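Local coordinates for protein-glutaminase (Chryseobacterium proteolyticum, PDB 3A54) that probably deamidates the side chains of protein-bound glutamines to glutamates, and is captured here in a pro-form, at residues L45-Y50 with P152-Y157. The protein carries 1 engineered substitution. Sequence-based numbering, arbitrary orientation.
Engineered in segment 45-50: Gln-47 (natural residue Ala).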
loop_
_atom_site.group_PDB
_atom_site.type_symbol
_atom_site.label_atom_id
_atom_site.label_comp_id
_atom_site.label_asym_id
_atom_site.label_seq_id
_atom_site.Cartn_x
_atom_site.Cartn_y
_atom_site.Cartn_z
ATOM N N LEU A 45 -0.665 6.555 -0.752
ATOM C CA LEU A 45 0.489 5.703 -0.461
ATOM C C LEU A 45 0.438 4.991 0.892
ATOM O O LEU A 45 0.508 3.762 0.947
ATOM C CB LEU A 45 1.802 6.466 -0.646
ATOM C CG LEU A 45 3.056 5.610 -0.788
ATOM C CD1 LEU A 45 2.903 4.608 -1.938
ATOM C CD2 LEU A 45 4.277 6.488 -1.000
ATOM N N THR A 46 0.324 5.744 1.979
ATOM C CA THR A 46 0.234 5.104 3.288
ATOM C C THR A 46 -1.081 4.333 3.426
ATOM O O THR A 46 -2.122 4.786 2.942
ATOM C CB THR A 46 0.376 6.120 4.449
ATOM O OG1 THR A 46 0.190 5.440 5.696
ATOM C CG2 THR A 46 -0.657 7.223 4.334
ATOM N N GLN A 47 -1.032 3.172 4.079
ATOM C CA GLN A 47 -2.236 2.393 4.377
ATOM C C GLN A 47 -2.950 2.870 5.630
ATOM O O GLN A 47 -4.031 2.387 5.962
ATOM C CB GLN A 47 -1.879 0.931 4.610
ATOM C CG GLN A 47 -1.205 0.275 3.454
ATOM C CD GLN A 47 -0.819 -1.156 3.768
ATOM O OE1 GLN A 47 0.328 -1.437 4.149
ATOM N NE2 GLN A 47 -1.774 -2.076 3.611
ATOM N N GLN A 48 -2.333 3.798 6.343
ATOM C CA GLN A 48 -2.873 4.149 7.638
ATOM C C GLN A 48 -4.052 5.109 7.593
ATOM O O GLN A 48 -4.140 5.988 6.737
ATOM C CB GLN A 48 -1.762 4.655 8.541
ATOM C CG GLN A 48 -0.678 3.614 8.686
ATOM C CD GLN A 48 0.361 3.989 9.695
ATOM O OE1 GLN A 48 0.062 4.178 10.871
ATOM N NE2 GLN A 48 1.591 4.091 9.251
ATOM N N PHE A 49 -4.986 4.883 8.513
ATOM C CA PHE A 49 -6.092 5.811 8.723
ATOM C C PHE A 49 -5.676 6.864 9.736
ATOM O O PHE A 49 -5.016 6.563 10.737
ATOM C CB PHE A 49 -7.328 5.110 9.274
ATOM C CG PHE A 49 -8.159 4.414 8.240
ATOM C CD1 PHE A 49 -8.345 3.037 8.291
ATOM C CD2 PHE A 49 -8.806 5.140 7.249
ATOM C CE1 PHE A 49 -9.149 2.392 7.354
ATOM C CE2 PHE A 49 -9.602 4.500 6.312
ATOM C CZ PHE A 49 -9.771 3.124 6.366
ATOM N N TYR A 50 -6.070 8.098 9.472
ATOM C CA TYR A 50 -5.916 9.180 10.428
ATOM C C TYR A 50 -7.298 9.626 10.867
ATOM O O TYR A 50 -8.287 9.373 10.196
ATOM C CB TYR A 50 -5.105 10.320 9.811
ATOM C CG TYR A 50 -3.695 9.875 9.560
ATOM C CD1 TYR A 50 -3.370 9.146 8.420
ATOM C CD2 TYR A 50 -2.695 10.121 10.494
ATOM C CE1 TYR A 50 -2.078 8.702 8.206
ATOM C CE2 TYR A 50 -1.406 9.689 10.284
ATOM C CZ TYR A 50 -1.102 8.983 9.137
ATOM O OH TYR A 50 0.181 8.544 8.928
ATOM N N PRO A 152 3.076 -5.755 9.224
ATOM C CA PRO A 152 1.956 -5.458 8.326
ATOM C C PRO A 152 1.315 -4.087 8.553
ATOM O O PRO A 152 0.352 -3.771 7.862
ATOM C CB PRO A 152 0.947 -6.554 8.676
ATOM C CG PRO A 152 1.220 -6.828 10.111
ATOM C CD PRO A 152 2.732 -6.825 10.174
ATOM N N VAL A 153 1.820 -3.287 9.489
ATOM C CA VAL A 153 1.217 -1.982 9.775
ATOM C C VAL A 153 1.100 -1.098 8.530
ATOM O O VAL A 153 0.057 -0.478 8.293
ATOM C CB VAL A 153 1.986 -1.234 10.896
ATOM C CG1 VAL A 153 1.446 0.179 11.065
ATOM C CG2 VAL A 153 1.862 -2.006 12.205
ATOM N N ASP A 154 2.157 -1.057 7.724
ATOM C CA ASP A 154 2.185 -0.172 6.564
ATOM C C ASP A 154 3.273 -0.654 5.627
ATOM O O ASP A 154 4.037 -1.574 5.955
ATOM C CB ASP A 154 2.470 1.268 7.013
ATOM C CG ASP A 154 1.887 2.325 6.075
ATOM O OD1 ASP A 154 1.791 3.488 6.514
ATOM O OD2 ASP A 154 1.532 2.019 4.914
ATOM N N GLY A 155 3.337 -0.045 4.449
ATOM C CA GLY A 155 4.392 -0.339 3.499
ATOM C C GLY A 155 4.050 -1.396 2.466
ATOM O O GLY A 155 4.942 -1.889 1.781
ATOM N N CYS A 156 2.767 -1.735 2.340
ATOM C CA CYS A 156 2.345 -2.749 1.361
ATOM C C CYS A 156 2.891 -2.448 -0.028
ATOM O O CYS A 156 3.275 -3.362 -0.772
ATOM C CB CYS A 156 0.819 -2.872 1.304
ATOM S SG CYS A 156 -0.065 -1.344 0.870
ATOM N N TYR A 157 2.915 -1.162 -0.366
ATOM C CA TYR A 157 3.339 -0.710 -1.682
ATOM C C TYR A 157 4.796 -1.065 -1.953
ATOM O O TYR A 157 5.149 -1.501 -3.057
ATOM C CB TYR A 157 3.126 0.799 -1.815
ATOM C CG TYR A 157 3.696 1.625 -0.671
ATOM C CD1 TYR A 157 2.950 1.878 0.481
ATOM C CD2 TYR A 157 4.978 2.155 -0.751
ATOM C CE1 TYR A 157 3.481 2.637 1.525
ATOM C CE2 TYR A 157 5.510 2.920 0.278
ATOM C CZ TYR A 157 4.764 3.151 1.409
ATOM O OH TYR A 157 5.312 3.912 2.415
HETATM O O HOH W 1 1.049 -3.748 5.215
#
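The probable active site of the glutaminase receives Gln-47 at the start of helix 156-169, where its side-chain amide lies against Cys-156. Gln-47, engineered in place of alanine, runs out with its chain extended, which carries CD to within 3.0 Å of Cys-156 SG. OE1 accepts from the helix-start amide Cys-156 N at 3.1 Å, a bent bond (149°) whose donor stands above the carbonyl plane. Water 1 also donates to Gln-47 OE1, at 2.6 Å, and to Pro-152 O, while NE2 is bonded to Tyr-196 O.

Asp-154 holds the backbone beside this amide. Its chi1 of -152° swings the carboxylate away from its own backbone N and across to 45-50: OD2 takes Gln-47 N at 2.9 Å, nearly straight (176°), and Gly-155 N from the opposite face of its plane. OD1 takes Thr-46 OG1 on its syn side at 2.7 Å and, in one modelled conformer, Gln-48 NE2 on its anti side. Thr-46 OG1 in turn accepts from Gln-48 N, closing an ST turn. Replaced by alanine, Asp-154 would lose its carboxylate, which would probably leave Gln-47 N and Thr-46 OG1 without these acceptors and let the turn shift.

His-197 touches both Gln-47 and Cys-156. A cysteine sulfur against the amide carbon and a backbone N-H on its oxygen are consistent with the nucleophile and oxyanion hole of a papain-like Cys-His-Asp site.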